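Local coordinates for protein SusD homolog (Bacteroides thetaiotaomicron VPI-5482, PDB 3IV0) that probably binds glycans at the outer membrane as a SusD-family protein, helping to deliver them to a partner transporter, at residues L88-D93 / T460-R465; N230-G235 / E376-L381. All coordinates share one frame; numbering follows the deposited sequence.

Contact 1 (L88-D93 / T460-R465); sequences LIMQWD and TWPIHR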
ATOM      1  N   LEU A  88       3.329 -14.917 -11.291  1.00 13.25           N
ATOM      2  CA  LEU A  88       4.348 -13.906 -11.061  1.00 12.46           C
ATOM      3  C   LEU A  88       4.158 -13.205  -9.742  1.00 13.34           C
ATOM      4  O   LEU A  88       5.114 -12.827  -9.098  1.00 14.42           O
ATOM      5  CB  LEU A  88       4.366 -12.845 -12.149  1.00 14.16           C
ATOM      6  CG  LEU A  88       4.952 -13.170 -13.498  1.00 16.62           C
ATOM      7  CD1 LEU A  88       4.900 -11.921 -14.415  1.00 15.63           C
ATOM      8  CD2 LEU A  88       6.360 -13.694 -13.355  1.00 13.60           C
ATOM      9  N   ILE A  89       2.912 -12.965  -9.367  1.00 12.83           N
ATOM     10  CA  ILE A  89       2.628 -12.255  -8.133  1.00 12.51           C
ATOM     11  C   ILE A  89       3.049 -13.128  -6.935  1.00 13.34           C
ATOM     12  O   ILE A  89       3.357 -12.640  -5.869  1.00 12.61           O
ATOM     13  CB  ILE A  89       1.127 -11.892  -8.089  1.00 12.16           C
ATOM     14  CG1 ILE A  89       0.706 -11.042  -9.292  1.00 14.34           C
ATOM     15  CG2 ILE A  89       0.817 -11.143  -6.788  1.00 15.54           C
ATOM     16  CD1 ILE A  89      -0.798 -10.878  -9.426  1.00 14.93           C
HETATM   17  N   MSE A  90       3.113 -14.434  -7.168  1.00 11.06           N
HETATM   18  CA  MSE A  90       3.518 -15.389  -6.144  1.00 12.89           C
HETATM   19  C   MSE A  90       5.019 -15.578  -6.017  1.00 11.67           C
HETATM   20  O   MSE A  90       5.481 -16.449  -5.304  1.00 11.75           O
HETATM   21  CB  MSE A  90       2.894 -16.739  -6.445  1.00 11.84           C
HETATM   22  CG  MSE A  90       1.396 -16.710  -6.358  1.00 12.67           C
HETATM   23 SE   MSE A  90       0.474 -18.211  -7.185  0.75 13.90          SE
HETATM   24  CE  MSE A  90      -1.336 -17.421  -7.148  1.00 17.42           C
ATOM     25  N   GLN A  91       5.763 -14.749  -6.750  1.00 10.92           N
ATOM     26  CA  GLN A  91       7.217 -14.750  -6.742  1.00 11.08           C
ATOM     27  C   GLN A  91       7.772 -13.511  -6.108  1.00 11.27           C
ATOM     28  O   GLN A  91       7.511 -12.394  -6.556  1.00 11.94           O
ATOM     29  CB  GLN A  91       7.751 -14.890  -8.171  1.00 11.77           C
ATOM     30  CG  GLN A  91       7.403 -16.245  -8.768  1.00 13.82           C
ATOM     31  CD  GLN A  91       7.649 -16.343 -10.239  1.00 17.23           C
ATOM     32  OE1 GLN A  91       8.710 -15.949 -10.734  1.00 22.70           O
ATOM     33  NE2 GLN A  91       6.678 -16.839 -10.961  1.00 14.12           N
ATOM     34  N   TRP A  92       8.554 -13.701  -5.061  1.00 11.70           N
ATOM     35  CA  TRP A  92       9.160 -12.585  -4.350  1.00 11.47           C
ATOM     36  C   TRP A  92      10.485 -12.119  -4.931  1.00 11.76           C
ATOM     37  O   TRP A  92      11.133 -11.220  -4.393  1.00 11.77           O
ATOM     38  CB  TRP A  92       9.262 -12.886  -2.839  1.00 10.46           C
ATOM     39  CG  TRP A  92       9.963 -14.143  -2.477  1.00 10.65           C
ATOM     40  CD1 TRP A  92      11.034 -14.715  -3.127  1.00 12.20           C
ATOM     41  CD2 TRP A  92       9.622 -15.005  -1.412  1.00 11.03           C
ATOM     42  NE1 TRP A  92      11.390 -15.859  -2.481  1.00 12.85           N
ATOM     43  CE2 TRP A  92      10.550 -16.076  -1.423  1.00 12.03           C
ATOM     44  CE3 TRP A  92       8.645 -14.965  -0.409  1.00 11.26           C
ATOM     45  CZ2 TRP A  92      10.488 -17.109  -0.515  1.00 12.88           C
ATOM     46  CZ3 TRP A  92       8.588 -16.007   0.514  1.00 11.70           C
ATOM     47  CH2 TRP A  92       9.512 -17.061   0.448  1.00 12.77           C
ATOM     48  N   ASP A  93      10.878 -12.676  -6.079  1.00 11.57           N
ATOM     49  CA  ASP A  93      12.177 -12.377  -6.686  1.00 12.60           C
ATOM     50  C   ASP A  93      12.458 -10.908  -6.919  1.00 11.64           C
ATOM     51  O   ASP A  93      13.576 -10.452  -6.641  1.00 12.89           O
ATOM     52  CB  ASP A  93      12.389 -13.173  -8.016  1.00 14.87           C
ATOM     53  CG  ASP A  93      11.379 -12.832  -9.105  1.00 17.96           C
ATOM     54  OD1 ASP A  93      10.207 -12.542  -8.793  1.00 15.44           O
ATOM     55  OD2 ASP A  93      11.746 -12.862 -10.317  1.00 20.29           O
ATOM     56  N   THR A 460      -2.284 -15.681   3.351  1.00  9.56           N
ATOM     57  CA  THR A 460      -1.065 -15.519   2.542  1.00  9.82           C
ATOM     58  C   THR A 460      -1.327 -15.867   1.085  1.00 10.18           C
ATOM     59  O   THR A 460      -2.313 -16.530   0.772  1.00 11.51           O
ATOM     60  CB  THR A 460       0.073 -16.411   3.021  1.00 10.22           C
ATOM     61  OG1 THR A 460      -0.287 -17.797   2.817  1.00 11.78           O
ATOM     62  CG2 THR A 460       0.416 -16.108   4.491  1.00 12.37           C
ATOM     63  N   TRP A 461      -0.451 -15.389   0.197  1.00 11.07           N
ATOM     64  CA  TRP A 461      -0.333 -15.888  -1.162  1.00 10.82           C
ATOM     65  C   TRP A 461       0.408 -17.219  -1.191  1.00 10.26           C
ATOM     66  O   TRP A 461       1.307 -17.420  -0.423  1.00 11.35           O
ATOM     67  CB  TRP A 461       0.435 -14.862  -2.037  1.00 10.88           C
ATOM     68  CG  TRP A 461      -0.382 -13.699  -2.433  1.00  9.66           C
ATOM     69  CD1 TRP A 461      -0.797 -12.685  -1.634  1.00 10.72           C
ATOM     70  CD2 TRP A 461      -0.972 -13.449  -3.727  1.00 10.94           C
ATOM     71  NE1 TRP A 461      -1.554 -11.801  -2.345  1.00 11.09           N
ATOM     72  CE2 TRP A 461      -1.685 -12.247  -3.635  1.00 11.55           C
ATOM     73  CE3 TRP A 461      -0.911 -14.107  -4.969  1.00 11.87           C
ATOM     74  CZ2 TRP A 461      -2.387 -11.713  -4.706  1.00 11.79           C
ATOM     75  CZ3 TRP A 461      -1.592 -13.595  -6.017  1.00 13.27           C
ATOM     76  CH2 TRP A 461      -2.331 -12.411  -5.891  1.00 11.63           C
ATOM     77  N   PRO A 462       0.045 -18.100  -2.148  1.00 11.00           N
ATOM     78  CA  PRO A 462       0.914 -19.219  -2.413  1.00 12.19           C
ATOM     79  C   PRO A 462       2.302 -18.738  -2.790  1.00 11.23           C
ATOM     80  O   PRO A 462       2.415 -17.688  -3.413  1.00 12.55           O
ATOM     81  CB  PRO A 462       0.247 -19.917  -3.610  1.00 13.94           C
ATOM     82  CG  PRO A 462      -1.196 -19.434  -3.599  1.00 13.57           C
ATOM     83  CD  PRO A 462      -1.106 -18.049  -3.058  1.00 12.96           C
ATOM     84  N   ILE A 463       3.307 -19.515  -2.437  1.00 11.79           N
ATOM     85  CA  ILE A 463       4.688 -19.269  -2.857  1.00 13.89           C
ATOM     86  C   ILE A 463       4.947 -20.107  -4.109  1.00 13.86           C
ATOM     87  O   ILE A 463       4.807 -21.329  -4.076  1.00 15.06           O
ATOM     88  CB  ILE A 463       5.650 -19.621  -1.743  1.00 14.10           C
ATOM     89  CG1 ILE A 463       5.503 -18.600  -0.605  1.00 14.94           C
ATOM     90  CG2 ILE A 463       7.128 -19.638  -2.247  1.00 13.44           C
ATOM     91  CD1 ILE A 463       6.193 -19.004   0.698  1.00 15.29           C
ATOM     92  N   HIS A 464       5.311 -19.444  -5.203  1.00 14.07           N
ATOM     93  CA  HIS A 464       5.605 -20.130  -6.462  1.00 13.59           C
ATOM     94  C   HIS A 464       6.820 -21.036  -6.338  1.00 15.18           C
ATOM     95  O   HIS A 464       7.773 -20.747  -5.640  1.00 15.00           O
ATOM     96  CB  HIS A 464       5.849 -19.054  -7.516  1.00 14.56           C
ATOM     97  CG  HIS A 464       5.854 -19.557  -8.928  1.00 14.34           C
ATOM     98  ND1 HIS A 464       6.962 -20.133  -9.514  1.00 18.14           N
ATOM     99  CD2 HIS A 464       4.874 -19.570  -9.857  1.00 16.01           C
ATOM    100  CE1 HIS A 464       6.659 -20.458 -10.762  1.00 20.79           C
ATOM    101  NE2 HIS A 464       5.400 -20.124 -10.997  1.00 17.27           N
ATOM    102  N   ARG A 465       6.783 -22.146  -7.063  1.00 18.69           N
ATOM    103  CA  ARG A 465       7.910 -23.095  -7.048  1.00 21.06           C
ATOM    104  C   ARG A 465       9.248 -22.467  -7.424  1.00 17.42           C
ATOM    105  O   ARG A 465      10.288 -22.932  -6.988  1.00 18.56           O
ATOM    106  CB  ARG A 465       7.599 -24.270  -7.965  1.00 25.42           C
ATOM    107  CG  ARG A 465       7.418 -23.863  -9.404  1.00 29.82           C
TER

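Contact 2 (N230-G235 / E376-L381); sequences NVVSLG and EALAAL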
ATOM      1  N   ASN A 230       3.507   2.755  20.299  1.00 11.55           N
ATOM      2  CA  ASN A 230       4.460   3.168  19.288  1.00 10.75           C
ATOM      3  C   ASN A 230       3.758   3.965  18.194  1.00  9.74           C
ATOM      4  O   ASN A 230       4.267   4.947  17.709  1.00 10.59           O
ATOM      5  CB  ASN A 230       5.132   1.956  18.639  1.00 11.57           C
ATOM      6  CG  ASN A 230       6.115   1.230  19.556  1.00 12.87           C
ATOM      7  OD1 ASN A 230       6.514   1.742  20.622  1.00 15.48           O
ATOM      8  ND2 ASN A 230       6.490   0.023  19.147  1.00 12.07           N
ATOM      9  N   VAL A 231       2.587   3.515  17.774  1.00  9.54           N
ATOM     10  CA  VAL A 231       1.856   4.224  16.716  1.00 10.22           C
ATOM     11  C   VAL A 231       1.454   5.600  17.200  1.00 11.40           C
ATOM     12  O   VAL A 231       1.542   6.583  16.457  1.00 11.05           O
ATOM     13  CB  VAL A 231       0.628   3.467  16.244  1.00 10.53           C
ATOM     14  CG1 VAL A 231      -0.188   4.292  15.264  1.00 10.94           C
ATOM     15  CG2 VAL A 231       1.018   2.131  15.614  1.00 11.12           C
ATOM     16  N   VAL A 232       1.011   5.708  18.457  1.00 10.95           N
ATOM     17  CA  VAL A 232       0.688   7.034  19.019  1.00 11.53           C
ATOM     18  C   VAL A 232       1.905   7.955  19.038  1.00 10.94           C
ATOM     19  O   VAL A 232       1.829   9.138  18.666  1.00 12.26           O
ATOM     20  CB  VAL A 232       0.074   6.887  20.413  1.00 12.17           C
ATOM     21  CG1 VAL A 232      -0.060   8.240  21.100  1.00 14.19           C
ATOM     22  CG2 VAL A 232      -1.280   6.168  20.321  1.00 14.55           C
ATOM     23  N   SER A 233       3.044   7.407  19.454  0.50 11.57           N
ATOM     24  CA  SER A 233       4.295   8.154  19.427  0.50 12.06           C
ATOM     25  C   SER A 233       4.604   8.668  18.019  0.50 12.05           C
ATOM     26  O   SER A 233       4.966   9.821  17.821  0.50 12.67           O
ATOM     27  CB  SER A 233       5.458   7.276  19.908  0.50 13.25           C
ATOM     28  OG  SER A 233       6.686   7.985  19.916  0.50 14.85           O
ATOM     29  N   LEU A 234       4.467   7.778  17.050  1.00 10.99           N
ATOM     30  CA  LEU A 234       4.719   8.103  15.658  1.00 10.45           C
ATOM     31  C   LEU A 234       3.745   9.160  15.149  1.00 10.96           C
ATOM     32  O   LEU A 234       4.104  10.058  14.383  1.00 10.72           O
ATOM     33  CB  LEU A 234       4.618   6.824  14.828  1.00 10.60           C
ATOM     34  CG  LEU A 234       5.849   5.917  14.994  1.00 11.16           C
ATOM     35  CD1 LEU A 234       5.521   4.539  14.534  1.00 11.81           C
ATOM     36  CD2 LEU A 234       7.050   6.529  14.213  1.00 13.41           C
ATOM     37  N   GLY A 235       2.498   9.065  15.559  1.00 11.66           N
ATOM     38  CA  GLY A 235       1.511  10.101  15.216  1.00 11.28           C
ATOM     39  C   GLY A 235       1.873  11.464  15.766  1.00 11.91           C
ATOM     40  O   GLY A 235       1.726  12.480  15.112  1.00 12.83           O
ATOM     41  N   GLU A 376      -6.819   5.178  15.044  1.00  9.68           N
ATOM     42  CA  GLU A 376      -7.077   3.795  15.347  1.00 10.26           C
ATOM     43  C   GLU A 376      -6.319   3.354  16.585  1.00 10.39           C
ATOM     44  O   GLU A 376      -6.871   2.669  17.453  1.00 11.39           O
ATOM     45  CB  GLU A 376      -6.643   2.948  14.147  1.00 10.76           C
ATOM     46  CG  GLU A 376      -6.724   1.468  14.369  1.00 12.32           C
ATOM     47  CD  GLU A 376      -6.290   0.659  13.175  1.00 16.83           C
ATOM     48  OE1 GLU A 376      -6.316   1.189  12.064  1.00 16.58           O
ATOM     49  OE2 GLU A 376      -5.944  -0.533  13.380  1.00 19.88           O
ATOM     50  N   ALA A 377      -5.042   3.694  16.683  1.00 11.04           N
ATOM     51  CA  ALA A 377      -4.203   3.291  17.805  1.00 10.76           C
ATOM     52  C   ALA A 377      -4.694   3.938  19.081  1.00 11.10           C
ATOM     53  O   ALA A 377      -4.767   3.290  20.129  1.00 11.99           O
ATOM     54  CB  ALA A 377      -2.698   3.616  17.553  1.00 11.41           C
ATOM     55  N   LEU A 378      -5.007   5.212  19.023  1.00 11.63           N
ATOM     56  CA  LEU A 378      -5.544   5.901  20.213  1.00 13.03           C
ATOM     57  C   LEU A 378      -6.823   5.240  20.660  1.00 12.62           C
ATOM     58  O   LEU A 378      -7.014   4.982  21.871  1.00 14.88           O
ATOM     59  CB  LEU A 378      -5.841   7.352  19.913  1.00 15.95           C
ATOM     60  CG  LEU A 378      -4.643   8.264  19.918  1.00 17.16           C
ATOM     61  CD1 LEU A 378      -5.067   9.621  19.360  1.00 18.61           C
ATOM     62  CD2 LEU A 378      -4.087   8.391  21.348  1.00 23.11           C
ATOM     63  N   ALA A 379      -7.739   4.975  19.725  1.00 12.70           N
ATOM     64  CA  ALA A 379      -8.992   4.377  20.091  1.00 13.97           C
ATOM     65  C   ALA A 379      -8.798   2.992  20.700  1.00 15.05           C
ATOM     66  O   ALA A 379      -9.470   2.610  21.667  1.00 16.86           O
ATOM     67  CB  ALA A 379      -9.938   4.340  18.899  1.00 12.92           C
ATOM     68  N   ALA A 380      -7.801   2.255  20.235  1.00 12.46           N
ATOM     69  CA  ALA A 380      -7.590   0.885  20.714  1.00 14.13           C
ATOM     70  C   ALA A 380      -7.030   0.935  22.113  1.00 16.15           C
ATOM     71  O   ALA A 380      -7.378   0.085  22.946  1.00 17.82           O
ATOM     72  CB  ALA A 380      -6.622   0.118  19.755  1.00 12.90           C
ATOM     73  N   LEU A 381      -6.243   1.933  22.420  1.00 15.17           N
ATOM     74  CA  LEU A 381      -5.689   2.091  23.752  1.00 17.59           C
ATOM     75  C   LEU A 381      -6.722   2.590  24.743  1.00 17.74           C
ATOM     76  O   LEU A 381      -6.618   2.272  25.926  1.00 19.73           O
ATOM     77  CB  LEU A 381      -4.507   3.023  23.748  1.00 15.57           C
ATOM     78  CG  LEU A 381      -3.254   2.422  23.077  1.00 16.18           C
ATOM     79  CD1 LEU A 381      -2.245   3.525  22.770  1.00 17.15           C
ATOM     80  CD2 LEU A 381      -2.589   1.278  23.912  1.00 16.55           C
TER

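Contact 1 (L88-D93 / T460-R465)
Met90 and His464 bring the two loops together, their CA atoms 5.2 Å apart. The 88-93 loop makes a type I beta turn from Leu88 to Gln91, closed by its own backbone bond, and the carbonyl of Met90, third residue of the turn, faces the 460-465 segment. His464 N donates to Met90 O over 3.0 Å; the N-H points almost straight at the oxygen (174°), although the nitrogen sits above the carbonyl plane. Pro462 and Ile463 are extended beside the turn. Pro462 O is buried with no hydrogen-bond partner in the model, and Met90 CB lies 3.2 Å from it.

The extended chain of the selenomethionine Met90 crosses the indole of Trp461 at about a right angle. Its CG lies at the ring edge, 3.7 Å from Trp461 CE3, while SE rests 4.0 Å from Pro462 CB. Ile89 supplies a CH-pi contact: with CG2 anti to the backbone N, this methyl sits over one face of the six-membered ring, 3.6 Å from its centroid. Arg51 adds a cation-pi contact to the same indole. The turn belongs to the N-terminal part of the SusD family sequence and 460-465 to its C-terminal part, so the pairing joins parts of the chain 367 residues apart beside helices 43-50, 73-79 and 117-142. With Trp461 reduced to an alanine, Ile89 CG2 and Met90 CG would probably lose their aromatic partner, and Arg51 its cation-pi contact.

Gln91 runs alongside His464, its NE2 centred 3.3 Å above the imidazole plane, with amide and ring 42° apart. The imidazole is gripped at both nitrogens: ND1 caps the backbone N of Asn466, and NE2 pairs with Asp82. Beyond it, Ile463 CD1 meets Trp92 CZ3 at 3.8 Å; Ile463 also touches Phe142, whose ring meets Trp92 edge-to-face.

Contact 2 (N230-G235 / E376-L381)
Val232 reaches from helix 224-238 toward helix 367-381 and meets three residues there. Its CB directs both methyls at the neighbouring helix. CG1, anti to the backbone N (chi1 171°), comes within 4.0 Å of Leu378 CD2. CG2 does more: it lies 3.7 Å from Leu378 CD2, 3.7 Å from Leu381 CD1 and 4.0 Å from Ala377 CB. These three residues occupy positions i, i+1 and i+4 on the partner helix, and the methyl therefore lodges among side chains from successive turns. Leu378 meets Val232 at about a right angle, with the CD2 branch doing the touching, whereas Leu381 crosses it more obliquely and offers CD1.

One residue back, Val231 faces Ala377, where the CA atoms of the two segments come nearest. Its CG1 stands 3.5 Å from Ala377 CB, tighter than usual carbon contact. A small alanine suits this place because the CA atoms of the pair are only 6.2 Å apart, whereas the leucines have the length to span wider separations. The branched valines suit their side of the interface, offering two methyls close to the backbone with little torsional freedom to lose. Val231 also touches Met210 and Asn213 of helix 202-219, and Leu378 packs on helix 385-398.

No hydrogen bond joins the two segments, so apolar shape alone makes their direct contact. Their axes approach to 8.9 Å and run at 138° to one another, an inclined, roughly antiparallel helix pair, consistent with the helix-rich SusD fold, whose sequence families are grouped with the tetratricopeptide repeats.

In the fold
The two contacts lie in separate parts of a single compact chain: their centres are 32 Å apart, their nearest atoms about 19 Å, and they do not touch. The centre of contact 1 lies about 18 Å, and that of contact 2 about 19 Å, from the centre of the chain. In sequence, contact 2 is nested within the span closed by contact 1, so the loop-to-loop pairing encloses the chain that forms the helix-to-helix one. The former buries 497 Å² between its segments, the latter 179 Å². A 1,2-ethanediol, probably from the crystallisation liquor, lies about 4 Å from the Trp92 side chain of contact 1, which does not identify a glycan site.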